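Local coordinates for lovastatin nonaketide synthase, polyketide synthase component (Aspergillus terreus, PDB 7CPX), which catalyses the iterative assembly of the nonaketide dihydromonacolin L from malonyl-CoA, using S-adenosylmethionine for methylation and NADPH for reduction, in lovastatin biosynthesis, working as a homodimer that binds LovC, at residues 1539-1543 against 1788-1792; 1622-1626 against 1778-1782; 69-73 against 243-247; 59-65 against 217-222; 641-647 against 902-908. The protein carries 2 engineered substitutions. One frame throughout, in Å; residues are numbered along the deposited sequence.

Contact 1 of 5, residues 1539-1543 against 1788-1792; sequences KPGGQ and SSTTW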
# COMPACT_ATOMS: atom_id res chain seq x y z
N LYS A 1539 67.95 -27.01 -6.39
CA LYS A 1539 68.01 -28.00 -7.44
C LYS A 1539 69.36 -27.88 -8.17
O LYS A 1539 69.98 -26.81 -8.15
CB LYS A 1539 66.87 -27.81 -8.44
CG LYS A 1539 65.48 -28.03 -7.87
CD LYS A 1539 64.43 -27.42 -8.78
CE LYS A 1539 63.02 -27.70 -8.30
NZ LYS A 1539 62.00 -27.03 -9.16
N PRO A 1540 69.83 -28.95 -8.80
CA PRO A 1540 71.10 -28.85 -9.53
C PRO A 1540 71.04 -27.75 -10.57
O PRO A 1540 70.09 -27.67 -11.36
CB PRO A 1540 71.26 -30.24 -10.17
CG PRO A 1540 70.36 -31.14 -9.38
CD PRO A 1540 69.22 -30.29 -8.92
N GLY A 1541 72.05 -26.89 -10.56
CA GLY A 1541 72.05 -25.71 -11.40
C GLY A 1541 71.28 -24.53 -10.85
O GLY A 1541 71.22 -23.49 -11.51
N GLY A 1542 70.69 -24.66 -9.66
CA GLY A 1542 69.97 -23.55 -9.08
C GLY A 1542 70.86 -22.35 -8.84
O GLY A 1542 72.08 -22.45 -8.72
N GLN A 1543 70.22 -21.18 -8.78
CA GLN A 1543 70.93 -19.91 -8.72
C GLN A 1543 70.93 -19.37 -7.29
O GLN A 1543 69.86 -19.14 -6.71
CB GLN A 1543 70.29 -18.89 -9.67
CG GLN A 1543 70.72 -19.07 -11.12
CD GLN A 1543 70.36 -20.43 -11.68
OE1 GLN A 1543 69.42 -21.08 -11.21
NE2 GLN A 1543 71.11 -20.89 -12.67
N SER A 1788 65.44 -32.53 -17.52
CA SER A 1788 64.11 -31.96 -17.35
C SER A 1788 63.81 -31.58 -15.91
O SER A 1788 63.04 -30.65 -15.66
CB SER A 1788 63.05 -32.95 -17.85
OG SER A 1788 63.13 -34.17 -17.15
N SER A 1789 64.42 -32.27 -14.95
CA SER A 1789 64.11 -32.07 -13.54
C SER A 1789 65.01 -31.03 -12.87
O SER A 1789 64.88 -30.83 -11.66
CB SER A 1789 64.23 -33.40 -12.78
OG SER A 1789 65.55 -33.92 -12.87
N THR A 1790 65.89 -30.38 -13.61
CA THR A 1790 66.82 -29.41 -13.05
C THR A 1790 66.46 -28.00 -13.51
O THR A 1790 65.68 -27.81 -14.44
CB THR A 1790 68.27 -29.76 -13.43
OG1 THR A 1790 69.13 -29.49 -12.32
CG2 THR A 1790 68.74 -28.94 -14.63
N THR A 1791 67.05 -27.01 -12.84
CA THR A 1791 66.69 -25.62 -13.10
C THR A 1791 67.02 -25.22 -14.53
O THR A 1791 66.22 -24.54 -15.19
CB THR A 1791 67.42 -24.69 -12.13
OG1 THR A 1791 68.81 -24.66 -12.45
CG2 THR A 1791 67.24 -25.16 -10.70
N TRP A 1792 68.19 -25.62 -15.03
CA TRP A 1792 68.61 -25.22 -16.36
C TRP A 1792 67.54 -25.57 -17.39
O TRP A 1792 66.99 -26.67 -17.38
CB TRP A 1792 69.93 -25.90 -16.72
CG TRP A 1792 70.40 -25.55 -18.10
CD1 TRP A 1792 71.27 -24.55 -18.44
CD2 TRP A 1792 70.03 -26.20 -19.32
NE1 TRP A 1792 71.46 -24.54 -19.80
CE2 TRP A 1792 70.71 -25.54 -20.36
CE3 TRP A 1792 69.19 -27.27 -19.63
CZ2 TRP A 1792 70.57 -25.92 -21.69
CZ3 TRP A 1792 69.05 -27.64 -20.95
CH2 TRP A 1792 69.74 -26.97 -21.97

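Contact 2 of 5, residues 1622-1626 against 1778-1782; sequences ATVEY and RLEEH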
# COMPACT_ATOMS: atom_id res chain seq x y z
N ALA A 1622 76.61 -32.41 -12.45
CA ALA A 1622 76.97 -32.97 -13.74
C ALA A 1622 76.89 -31.89 -14.81
O ALA A 1622 77.74 -31.82 -15.70
CB ALA A 1622 76.06 -34.15 -14.09
N THR A 1623 75.86 -31.05 -14.73
CA THR A 1623 75.56 -29.78 -15.38
C THR A 1623 75.97 -29.75 -16.84
O THR A 1623 76.13 -30.80 -17.48
CB THR A 1623 76.24 -28.63 -14.63
OG1 THR A 1623 75.70 -27.38 -15.07
CG2 THR A 1623 77.75 -28.63 -14.87
N VAL A 1624 76.14 -28.54 -17.38
CA VAL A 1624 76.52 -28.39 -18.78
C VAL A 1624 77.87 -29.06 -19.02
O VAL A 1624 78.67 -29.28 -18.11
CB VAL A 1624 76.56 -26.90 -19.15
CG1 VAL A 1624 76.99 -26.70 -20.59
CG2 VAL A 1624 75.20 -26.27 -18.91
N GLU A 1625 78.13 -29.38 -20.29
CA GLU A 1625 79.35 -30.05 -20.70
C GLU A 1625 80.18 -29.15 -21.60
O GLU A 1625 80.71 -29.60 -22.62
CB GLU A 1625 79.03 -31.36 -21.41
CG GLU A 1625 78.26 -32.36 -20.55
CD GLU A 1625 77.95 -33.64 -21.29
OE1 GLU A 1625 78.37 -33.78 -22.45
OE2 GLU A 1625 77.28 -34.52 -20.70
N TYR A 1626 80.27 -27.87 -21.24
CA TYR A 1626 81.00 -26.85 -22.00
C TYR A 1626 82.15 -27.43 -22.84
O TYR A 1626 82.71 -26.75 -23.69
CB TYR A 1626 81.57 -25.79 -21.06
CG TYR A 1626 80.55 -25.16 -20.14
CD1 TYR A 1626 79.79 -24.08 -20.55
CD2 TYR A 1626 80.35 -25.64 -18.85
CE1 TYR A 1626 78.85 -23.50 -19.71
CE2 TYR A 1626 79.43 -25.06 -18.00
CZ TYR A 1626 78.68 -23.99 -18.44
OH TYR A 1626 77.75 -23.42 -17.60
N ARG A 1778 77.88 -24.51 -27.95
CA ARG A 1778 77.28 -24.54 -26.63
C ARG A 1778 75.80 -24.88 -26.70
O ARG A 1778 75.31 -25.72 -25.94
CB ARG A 1778 77.49 -23.20 -25.93
CG ARG A 1778 78.94 -22.78 -25.78
CD ARG A 1778 79.45 -22.96 -24.36
NE ARG A 1778 78.73 -22.12 -23.41
CZ ARG A 1778 77.77 -22.53 -22.60
NH1 ARG A 1778 77.39 -23.80 -22.57
NH2 ARG A 1778 77.17 -21.66 -21.80
N LEU A 1779 75.08 -24.26 -27.63
CA LEU A 1779 73.64 -24.52 -27.74
C LEU A 1779 73.37 -25.92 -28.26
O LEU A 1779 72.40 -26.57 -27.84
CB LEU A 1779 72.99 -23.47 -28.64
CG LEU A 1779 71.46 -23.45 -28.65
CD1 LEU A 1779 70.92 -23.19 -27.25
CD2 LEU A 1779 70.93 -22.41 -29.63
N GLU A 1780 74.22 -26.42 -29.16
CA GLU A 1780 74.07 -27.79 -29.63
C GLU A 1780 74.25 -28.78 -28.49
O GLU A 1780 73.45 -29.71 -28.32
CB GLU A 1780 75.08 -28.06 -30.75
CG GLU A 1780 75.30 -29.54 -31.06
CD GLU A 1780 76.37 -30.18 -30.19
OE1 GLU A 1780 76.95 -29.47 -29.34
OE2 GLU A 1780 76.64 -31.39 -30.37
N GLU A 1781 75.30 -28.59 -27.68
CA GLU A 1781 75.51 -29.48 -26.54
C GLU A 1781 74.41 -29.32 -25.50
O GLU A 1781 74.06 -30.28 -24.81
CB GLU A 1781 76.88 -29.22 -25.93
CG GLU A 1781 77.39 -30.35 -25.05
CD GLU A 1781 78.88 -30.24 -24.77
OE1 GLU A 1781 79.43 -29.14 -24.94
OE2 GLU A 1781 79.49 -31.26 -24.37
N HIS A 1782 73.85 -28.11 -25.38
CA HIS A 1782 72.68 -27.91 -24.53
C HIS A 1782 71.51 -28.75 -25.02
O HIS A 1782 70.82 -29.39 -24.22
CB HIS A 1782 72.29 -26.43 -24.52
CG HIS A 1782 73.19 -25.57 -23.69
ND1 HIS A 1782 73.58 -25.92 -22.42
CD2 HIS A 1782 73.76 -24.37 -23.94
CE1 HIS A 1782 74.36 -24.97 -21.92
NE2 HIS A 1782 74.48 -24.02 -22.83

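Contact 3 of 5, residues 69-73 against 243-247; sequences YAYVL and ARGEA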
# COMPACT_ATOMS: atom_id res chain seq x y z
N TYR A 69 -15.23 -25.35 -2.88
CA TYR A 69 -16.62 -25.73 -2.69
C TYR A 69 -16.88 -25.97 -1.21
O TYR A 69 -15.95 -26.18 -0.42
CB TYR A 69 -16.97 -26.99 -3.48
CG TYR A 69 -16.59 -26.94 -4.94
CD1 TYR A 69 -17.40 -26.33 -5.87
CD2 TYR A 69 -15.40 -27.52 -5.38
CE1 TYR A 69 -17.05 -26.29 -7.21
CE2 TYR A 69 -15.04 -27.48 -6.71
CZ TYR A 69 -15.87 -26.87 -7.62
OH TYR A 69 -15.52 -26.83 -8.95
N ALA A 70 -18.15 -25.95 -0.85
CA ALA A 70 -18.57 -26.23 0.52
C ALA A 70 -20.08 -26.39 0.54
O ALA A 70 -20.79 -25.88 -0.34
CB ALA A 70 -18.13 -25.12 1.48
N TYR A 71 -20.56 -27.10 1.55
CA TYR A 71 -21.99 -27.26 1.78
C TYR A 71 -22.46 -26.05 2.58
O TYR A 71 -22.62 -26.08 3.80
CB TYR A 71 -22.27 -28.58 2.50
CG TYR A 71 -21.90 -29.81 1.70
CD1 TYR A 71 -20.57 -30.13 1.46
CD2 TYR A 71 -22.87 -30.66 1.20
CE1 TYR A 71 -20.22 -31.25 0.74
CE2 TYR A 71 -22.53 -31.79 0.48
CZ TYR A 71 -21.21 -32.08 0.26
OH TYR A 71 -20.87 -33.20 -0.47
N VAL A 72 -22.67 -24.96 1.85
CA VAL A 72 -22.93 -23.65 2.44
C VAL A 72 -24.42 -23.47 2.65
O VAL A 72 -25.25 -23.98 1.89
CB VAL A 72 -22.35 -22.54 1.54
CG1 VAL A 72 -22.57 -21.17 2.16
CG2 VAL A 72 -20.87 -22.77 1.28
N LEU A 73 -24.77 -22.73 3.70
CA LEU A 73 -26.16 -22.38 3.95
C LEU A 73 -26.65 -21.41 2.88
O LEU A 73 -25.92 -20.51 2.45
CB LEU A 73 -26.32 -21.76 5.33
CG LEU A 73 -25.90 -22.62 6.52
CD1 LEU A 73 -26.06 -21.86 7.82
CD2 LEU A 73 -26.71 -23.90 6.55
N ALA A 243 -15.03 -31.95 2.70
CA ALA A 243 -15.61 -30.70 2.23
C ALA A 243 -16.22 -29.96 3.41
O ALA A 243 -17.09 -30.50 4.10
CB ALA A 243 -16.66 -30.96 1.15
N ARG A 244 -15.77 -28.73 3.64
CA ARG A 244 -16.32 -27.93 4.72
C ARG A 244 -17.80 -27.68 4.48
O ARG A 244 -18.25 -27.52 3.34
CB ARG A 244 -15.58 -26.61 4.84
CG ARG A 244 -14.19 -26.73 5.43
CD ARG A 244 -13.50 -25.37 5.52
NE ARG A 244 -14.40 -24.35 6.03
CZ ARG A 244 -14.79 -24.26 7.29
NH1 ARG A 244 -14.38 -25.12 8.20
NH2 ARG A 244 -15.64 -23.29 7.64
N GLY A 245 -18.57 -27.67 5.56
CA GLY A 245 -20.00 -27.41 5.47
C GLY A 245 -20.43 -26.43 6.54
O GLY A 245 -19.93 -26.45 7.66
N GLU A 246 -21.37 -25.56 6.17
CA GLU A 246 -21.94 -24.61 7.10
C GLU A 246 -23.17 -25.23 7.75
O GLU A 246 -24.13 -25.58 7.07
CB GLU A 246 -22.34 -23.31 6.40
CG GLU A 246 -21.18 -22.46 5.96
CD GLU A 246 -21.62 -21.05 5.64
OE1 GLU A 246 -22.81 -20.86 5.33
OE2 GLU A 246 -20.78 -20.13 5.72
N ALA A 247 -23.13 -25.37 9.08
CA ALA A 247 -24.27 -25.92 9.79
C ALA A 247 -24.27 -25.38 11.21
O ALA A 247 -23.22 -25.26 11.85
CB ALA A 247 -24.23 -27.45 9.80

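Contact 4 of 5, residues 59-65 against 217-222; sequences GKHHGRT and FVLESK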
# COMPACT_ATOMS: atom_id res chain seq x y z
N GLY A 59 -3.10 -27.33 -2.96
CA GLY A 59 -3.60 -26.93 -1.66
C GLY A 59 -2.54 -26.23 -0.82
O GLY A 59 -2.83 -25.26 -0.11
N LYS A 60 -1.30 -26.72 -0.89
CA LYS A 60 -0.21 -26.17 -0.09
C LYS A 60 0.31 -24.84 -0.63
O LYS A 60 1.27 -24.30 -0.07
CB LYS A 60 0.93 -27.18 0.01
CG LYS A 60 0.55 -28.46 0.75
CD LYS A 60 1.78 -29.24 1.19
CE LYS A 60 2.56 -29.80 0.01
NZ LYS A 60 1.76 -30.79 -0.77
N HIS A 61 -0.28 -24.32 -1.70
CA HIS A 61 0.13 -23.02 -2.22
C HIS A 61 -0.11 -21.95 -1.17
O HIS A 61 -1.14 -21.94 -0.48
CB HIS A 61 -0.64 -22.69 -3.50
CG HIS A 61 -0.13 -21.47 -4.20
ND1 HIS A 61 -0.25 -20.20 -3.68
CD2 HIS A 61 0.49 -21.33 -5.40
CE1 HIS A 61 0.28 -19.33 -4.52
NE2 HIS A 61 0.73 -19.99 -5.57
N HIS A 62 0.85 -21.04 -1.04
CA HIS A 62 0.79 -20.02 0.00
C HIS A 62 -0.47 -19.17 -0.14
O HIS A 62 -0.77 -18.65 -1.22
CB HIS A 62 2.02 -19.13 -0.07
CG HIS A 62 2.16 -18.39 -1.36
ND1 HIS A 62 1.46 -17.24 -1.64
CD2 HIS A 62 2.89 -18.66 -2.47
CE1 HIS A 62 1.77 -16.82 -2.85
NE2 HIS A 62 2.63 -17.66 -3.38
N GLY A 63 -1.21 -19.04 0.96
CA GLY A 63 -2.39 -18.18 0.97
C GLY A 63 -3.44 -18.57 -0.04
O GLY A 63 -4.11 -17.70 -0.61
N ARG A 64 -3.63 -19.87 -0.26
CA ARG A 64 -4.64 -20.37 -1.19
C ARG A 64 -5.31 -21.59 -0.58
O ARG A 64 -4.82 -22.17 0.40
CB ARG A 64 -4.05 -20.73 -2.55
CG ARG A 64 -3.22 -19.64 -3.20
CD ARG A 64 -4.05 -18.47 -3.70
NE ARG A 64 -3.22 -17.53 -4.44
CZ ARG A 64 -2.92 -17.65 -5.73
NH1 ARG A 64 -3.40 -18.63 -6.47
NH2 ARG A 64 -2.11 -16.76 -6.29
N THR A 65 -6.43 -21.99 -1.18
CA THR A 65 -7.14 -23.19 -0.78
C THR A 65 -7.53 -23.97 -2.03
O THR A 65 -8.01 -23.38 -3.00
CB THR A 65 -8.39 -22.85 0.03
OG1 THR A 65 -9.06 -24.06 0.43
CG2 THR A 65 -9.35 -21.99 -0.78
N PHE A 217 -10.22 -22.30 5.39
CA PHE A 217 -9.95 -23.00 4.14
C PHE A 217 -8.45 -23.06 3.87
O PHE A 217 -7.91 -24.13 3.55
CB PHE A 217 -10.68 -22.33 2.98
CG PHE A 217 -12.15 -22.61 2.95
CD1 PHE A 217 -13.02 -21.82 3.68
CD2 PHE A 217 -12.65 -23.65 2.21
CE1 PHE A 217 -14.37 -22.08 3.66
CE2 PHE A 217 -14.01 -23.91 2.18
CZ PHE A 217 -14.87 -23.12 2.91
N VAL A 218 -7.77 -21.93 3.99
CA VAL A 218 -6.33 -21.90 3.73
C VAL A 218 -5.59 -22.78 4.72
O VAL A 218 -4.71 -23.55 4.35
CB VAL A 218 -5.81 -20.45 3.76
CG1 VAL A 218 -4.31 -20.42 3.59
CG2 VAL A 218 -6.49 -19.62 2.68
N LEU A 219 -5.95 -22.68 6.00
CA LEU A 219 -5.28 -23.47 7.02
C LEU A 219 -5.43 -24.96 6.75
O LEU A 219 -4.44 -25.71 6.74
CB LEU A 219 -5.83 -23.12 8.40
CG LEU A 219 -5.49 -21.73 8.93
CD1 LEU A 219 -6.36 -21.38 10.12
CD2 LEU A 219 -4.02 -21.64 9.31
N GLU A 220 -6.66 -25.42 6.51
CA GLU A 220 -6.89 -26.84 6.29
C GLU A 220 -6.26 -27.31 4.99
O GLU A 220 -5.70 -28.41 4.94
CB GLU A 220 -8.39 -27.13 6.29
CG GLU A 220 -9.02 -27.24 7.67
CD GLU A 220 -8.88 -25.98 8.50
OE1 GLU A 220 -7.84 -25.30 8.39
OE2 GLU A 220 -9.83 -25.66 9.25
N SER A 221 -6.32 -26.50 3.93
CA SER A 221 -5.71 -26.88 2.66
C SER A 221 -4.19 -26.92 2.76
O SER A 221 -3.55 -27.63 1.98
CB SER A 221 -6.14 -25.92 1.56
OG SER A 221 -5.74 -26.38 0.29
N LYS A 222 -3.61 -26.16 3.69
CA LYS A 222 -2.17 -26.25 3.90
C LYS A 222 -1.76 -27.65 4.30
O LYS A 222 -0.68 -28.12 3.93
CB LYS A 222 -1.74 -25.23 4.96
CG LYS A 222 -0.67 -24.25 4.51
CD LYS A 222 -1.24 -23.04 3.78
CE LYS A 222 -1.66 -23.35 2.36
NZ LYS A 222 -3.08 -23.78 2.26

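Contact 5 of 5, residues 641-647 against 902-908; sequences LLEAARI and SFDADEF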
# COMPACT_ATOMS: atom_id res chain seq x y z
N LEU A 641 -66.41 -24.25 32.83
CA LEU A 641 -65.36 -24.31 31.82
C LEU A 641 -64.19 -23.41 32.19
O LEU A 641 -63.02 -23.80 32.06
CB LEU A 641 -65.92 -23.92 30.45
CG LEU A 641 -66.91 -24.89 29.82
CD1 LEU A 641 -67.59 -24.25 28.62
CD2 LEU A 641 -66.21 -26.18 29.40
N LEU A 642 -64.48 -22.20 32.66
CA LEU A 642 -63.42 -21.27 33.04
C LEU A 642 -62.59 -21.82 34.19
O LEU A 642 -61.36 -21.72 34.19
CB LEU A 642 -64.02 -19.91 33.40
CG LEU A 642 -64.70 -19.18 32.24
CD1 LEU A 642 -65.58 -18.05 32.74
CD2 LEU A 642 -63.67 -18.65 31.26
N GLU A 643 -63.25 -22.41 35.19
CA GLU A 643 -62.52 -23.03 36.29
C GLU A 643 -61.73 -24.23 35.82
O GLU A 643 -60.64 -24.50 36.35
CB GLU A 643 -63.49 -23.43 37.41
CG GLU A 643 -64.13 -22.24 38.12
CD GLU A 643 -65.06 -22.67 39.24
OE1 GLU A 643 -65.26 -23.89 39.41
OE2 GLU A 643 -65.58 -21.78 39.94
N ALA A 644 -62.24 -24.97 34.84
CA ALA A 644 -61.47 -26.06 34.25
C ALA A 644 -60.17 -25.54 33.65
O ALA A 644 -59.16 -26.25 33.66
CB ALA A 644 -62.29 -26.78 33.18
N ALA A 645 -60.18 -24.31 33.14
CA ALA A 645 -58.97 -23.65 32.68
C ALA A 645 -58.17 -23.06 33.83
O ALA A 645 -57.17 -22.38 33.59
CB ALA A 645 -59.33 -22.54 31.68
N ARG A 646 -58.58 -23.32 35.08
CA ARG A 646 -57.88 -22.82 36.26
C ARG A 646 -57.78 -21.30 36.24
O ARG A 646 -56.70 -20.72 36.40
CB ARG A 646 -56.50 -23.47 36.40
CG ARG A 646 -56.53 -24.82 37.10
CD ARG A 646 -57.52 -25.78 36.46
NE ARG A 646 -57.55 -27.08 37.13
CZ ARG A 646 -58.32 -28.09 36.75
NH1 ARG A 646 -59.13 -28.00 35.71
NH2 ARG A 646 -58.27 -29.23 37.45
N ILE A 647 -58.91 -20.64 36.03
CA ILE A 647 -59.01 -19.19 36.12
C ILE A 647 -59.46 -18.82 37.52
O ILE A 647 -60.51 -19.29 37.99
CB ILE A 647 -59.98 -18.64 35.06
CG1 ILE A 647 -59.46 -18.95 33.66
CG2 ILE A 647 -60.16 -17.14 35.24
CD1 ILE A 647 -60.47 -18.69 32.56
N SER A 902 -52.69 -16.43 31.97
CA SER A 902 -54.12 -16.13 31.99
C SER A 902 -54.93 -17.36 32.36
O SER A 902 -55.86 -17.28 33.16
CB SER A 902 -54.56 -15.59 30.63
OG SER A 902 -54.45 -16.58 29.63
N PHE A 903 -54.59 -18.51 31.78
CA PHE A 903 -55.30 -19.75 32.07
C PHE A 903 -54.40 -20.92 31.70
O PHE A 903 -53.40 -20.77 31.00
CB PHE A 903 -56.63 -19.81 31.31
CG PHE A 903 -56.47 -20.05 29.83
CD1 PHE A 903 -56.26 -18.99 28.97
CD2 PHE A 903 -56.54 -21.33 29.31
CE1 PHE A 903 -56.11 -19.20 27.61
CE2 PHE A 903 -56.40 -21.54 27.95
CZ PHE A 903 -56.18 -20.48 27.10
N ASP A 904 -54.78 -22.10 32.19
CA ASP A 904 -54.04 -23.33 31.94
C ASP A 904 -54.80 -24.16 30.91
O ASP A 904 -55.91 -24.62 31.17
CB ASP A 904 -53.86 -24.12 33.24
CG ASP A 904 -52.91 -25.29 33.08
OD1 ASP A 904 -52.83 -25.85 31.97
OD2 ASP A 904 -52.24 -25.65 34.07
N ALA A 905 -54.18 -24.34 29.74
CA ALA A 905 -54.80 -25.14 28.69
C ALA A 905 -54.70 -26.63 28.98
O ALA A 905 -55.60 -27.39 28.61
CB ALA A 905 -54.16 -24.82 27.34
N ASP A 906 -53.61 -27.06 29.63
CA ASP A 906 -53.46 -28.48 29.93
C ASP A 906 -54.59 -28.97 30.82
O ASP A 906 -55.21 -30.01 30.54
CB ASP A 906 -52.10 -28.72 30.60
CG ASP A 906 -51.83 -30.20 30.85
OD1 ASP A 906 -52.64 -31.04 30.41
OD2 ASP A 906 -50.80 -30.51 31.48
N GLU A 907 -54.90 -28.23 31.88
CA GLU A 907 -56.01 -28.61 32.74
C GLU A 907 -57.34 -28.51 32.01
O GLU A 907 -58.24 -29.34 32.21
CB GLU A 907 -56.02 -27.73 33.99
CG GLU A 907 -54.76 -27.81 34.83
CD GLU A 907 -54.54 -29.19 35.43
OE1 GLU A 907 -55.47 -30.02 35.36
OE2 GLU A 907 -53.44 -29.44 35.96
N PHE A 908 -57.49 -27.50 31.15
CA PHE A 908 -58.74 -27.33 30.42
C PHE A 908 -59.02 -28.54 29.54
O PHE A 908 -60.15 -29.05 29.50
CB PHE A 908 -58.68 -26.06 29.57
CG PHE A 908 -59.90 -25.84 28.73
CD1 PHE A 908 -61.01 -25.19 29.24
CD2 PHE A 908 -59.94 -26.28 27.41
CE1 PHE A 908 -62.13 -24.99 28.46
CE2 PHE A 908 -61.06 -26.08 26.63
CZ PHE A 908 -62.16 -25.43 27.16

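Contact 1 of 5, residues 1539-1543 against 1788-1792
Lys1539 and Thr1791 make the apolar part of this contact. Following the lysine outward, CB lies 3.5 Å from Thr1791 CG2. CG turns away from the carbonyl carbon (chi1 -65°), and the chain is extended from there on. CD still passes the same methyl, 4.1 Å from Thr1791 CG2, and NZ leaves the contact for long, weak ion pairs with Asp1513 and Asp1441. The threonine meets the turn with both branches: CG2 also reaches Gly1542, 3.6 Å from its CA, while OG1 sits 2.8 Å from Gly1541 O. The side chain of Gln1543 runs past the threonine in the opposite direction.

Residues 1539-1542 form a type II beta turn, with Gly1541 at positive phi (82°) in its third position and Gly1542 N bonded to Lys1539 O at 2.7 Å. The turn leads into strand 1542-1547 of the methyltransferase sheet, and the loop packed on it precedes strand 1797-1801 of a different sheet. Across the interface Thr1791 N gives Pro1540 O a weak bond of 3.4 Å, and the modelled position of that oxygen is doubtful. The chemistry therefore implies a joint between two sheets carried mainly by methyl and methylene packing, its weak polar link being doubtful, while the lysine charge is directed to aspartates on strands 1440-1445 and 1512-1518 of the methyltransferase sheet.

Contact 2 of 5, residues 1622-1626 against 1778-1782
Val1624, Glu1625 and Tyr1626 pass as an irregular chain along helix 1775-1784, with CA of Val1624 6.9 Å from CA of His1782 and CA of Tyr1626 6.4 Å from CA of Arg1778. Val1624 CG2 meets the His1782 ring at the edge, 3.4 Å from CE1 and in the ring plane, and Val1624 CG1 stands over the centre of the Tyr1626 ring. One turn earlier on the helix, Arg1778 reaches the same tyrosine: bent at chi2 (-104°) and again at chi3, it brings one face of its guanidinium over Tyr1626 CE1. The two planes are 53° apart, which rules out a parallel stack. His1782 in turn stacks on Trp1792 of the loop after the helix.

On the other flank the Glu1625 and Glu1781 side chains cross at about a right angle, though the placement of the Glu1781 carboxylate is uncertain. Arg1668 offers Glu1781 a long, weak ion pair. The segment 1622-1626 belongs to the connection from strand 1614-1618 to strand 1644-1647 of the next sheet. Its attachment thus rests on Val1624 against His1782 and on the Arg1778 guanidinium against Tyr1626, whereas the two carboxylates, if placed correctly, would probably disfavour each other.

Contact 3 of 5, residues 69-73 against 243-247
Tyr71 and Gly245 are the tight centre of this contact, their CA atoms 4.2 Å apart. Tyr71 N donates to Arg244 O at 3.0 Å, and Tyr71 O accepts from Glu246 N at 2.7 Å. The two chains run nearly the same way, 17° apart, so these bonds make a single parallel bridge. Tyr71 is also the centre of an inverse gamma turn, which bends the chain at this point. Both segments belong to the thiolase-fold ketosynthase, and the bridge ties residues 71-73 to the approach of strand 247-255. Backbone bonds from Ala243 and Gly245 go on to His367, a predicted active-site residue.

Glu246 extends the tight part. With CG anti to its carbonyl carbon (chi1 -71°), the chain lies alongside Val72, and OE1 takes Leu73 N at 3.2 Å on the anti side of the carboxylate, somewhat out of its plane; OE2 holds a salt bridge with Arg48 and a bond from Ile211 N. Leu73 CG packs on Glu246 CB at 3.6 Å. Contact is thinner at the other end: Ala243 CB touches only the edge of the Tyr71 ring, 3.6 Å from CE1, the partly exposed Tyr69 turns its ring away, and Arg244 leads off to a cation-pi contact with Phe217.

Contact 4 of 5, residues 59-65 against 217-222
Lys222 folds back along its own helix to reach Gly59 and Arg64. Its CB points away from loop 59-65, and a chi1 of -123°, followed by bends at chi2, chi3 and chi4, returns the ammonium to the loop. There NZ is gripped by three carbonyls: Gly59 O at 2.8 Å, Arg64 O at 3.0 Å, almost in line with its C=O bond, and Val218 O of its own helix at 2.7 Å on a lone pair. This buried charge is thus met by three dipoles, which fixes the rotation of the amine and draws both ends of the loop together.

Thr65 holds OG1 anti to its backbone N (chi1 -179°), which sets the hydroxyl beside the helix: it makes a weak 3.3 Å bond to Phe217 O and approaches the edge of the Phe217 ring. Ser221 OG, likewise anti, lies against Gly59 and is bonded to Asn66 OD1. Val218 CG1 rests 3.9 Å from Gly63 CA, within the type II turn His61-Arg64.

The loop packs on helix 214-222, and through His62 also touches Asn972 and Phe973 of strand 967-974; Leu219, Glu220 and Lys222 of the helix pack against the second subunit.

Contact 5 of 5, residues 641-647 against 902-908
Glu907 CB lies over one face of the Arg646 guanidinium, 3.2 Å above its plane and offset toward the rim. At the edge of that group, close to its plane, NH1 donates to Ala644 O at 2.7 Å, which pins the flat group against the end of its own helix. The carboxylate of Glu907 is turned 27° from the guanidinium, and OE1 stands 3.6 Å from Arg646 NH2; the oxygen sits off the plane of the arginine head, so the salt bridge is electrostatic rather than a directed bond. The Phe908 ring meets Leu641 O at its edge, 3.7 Å from CD1, and the Ala645 methyl obliquely, CB lying 4.0 Å from CD1. Phe887 of helix 883-898 also meets that ring.

The backbone link is short and straight: Asp904 N donates to Ala645 O at 2.8 Å with an angle of 172°. Beside it Phe903 CB packs 3.8 Å from Ile647 CG1, and the two side chains lie alongside each other, pointing the same way. Phe903 and Phe908 both touch the Ala645 methyl, whose small size is consistent with the close approach of the backbones at Ala645 and Phe908.

Helix 624-644 finishes here in a Schellman motif, with Arg646 at positive phi (58°) and two bonds back into the last turn. Helix 905-911 starts here with Asp904 as N-cap, OD1 accepting from Glu907 N at 3.2 Å. The arrangement is the end of one helix set against the capped start of another, joining the malonyl transacylase domain to the chain that follows helix 883-898.

How the contacts relate
From the N terminus, contact 4 opens first at 59-65 and contact 3 opens at 69-73; contact 4 then closes at 217-222 and contact 3 at 243-247, so the two cross. They touch where Phe217 meets Arg244 and Ala70, their centres about 17 Å apart, within one ketosynthase. Contact 5 follows in series, closing a loop of 254 residues that holds much of the transacylase domain, its centre about 48 Å from that of contact 3. Contact 1 opens at strand 1542-1547 of the methyltransferase sheet, and contact 2 is nested inside its loop. The two touch through Trp1792, and both tie residues of or just after that sheet to the elements around strands 1755-1761 and 1797-1801.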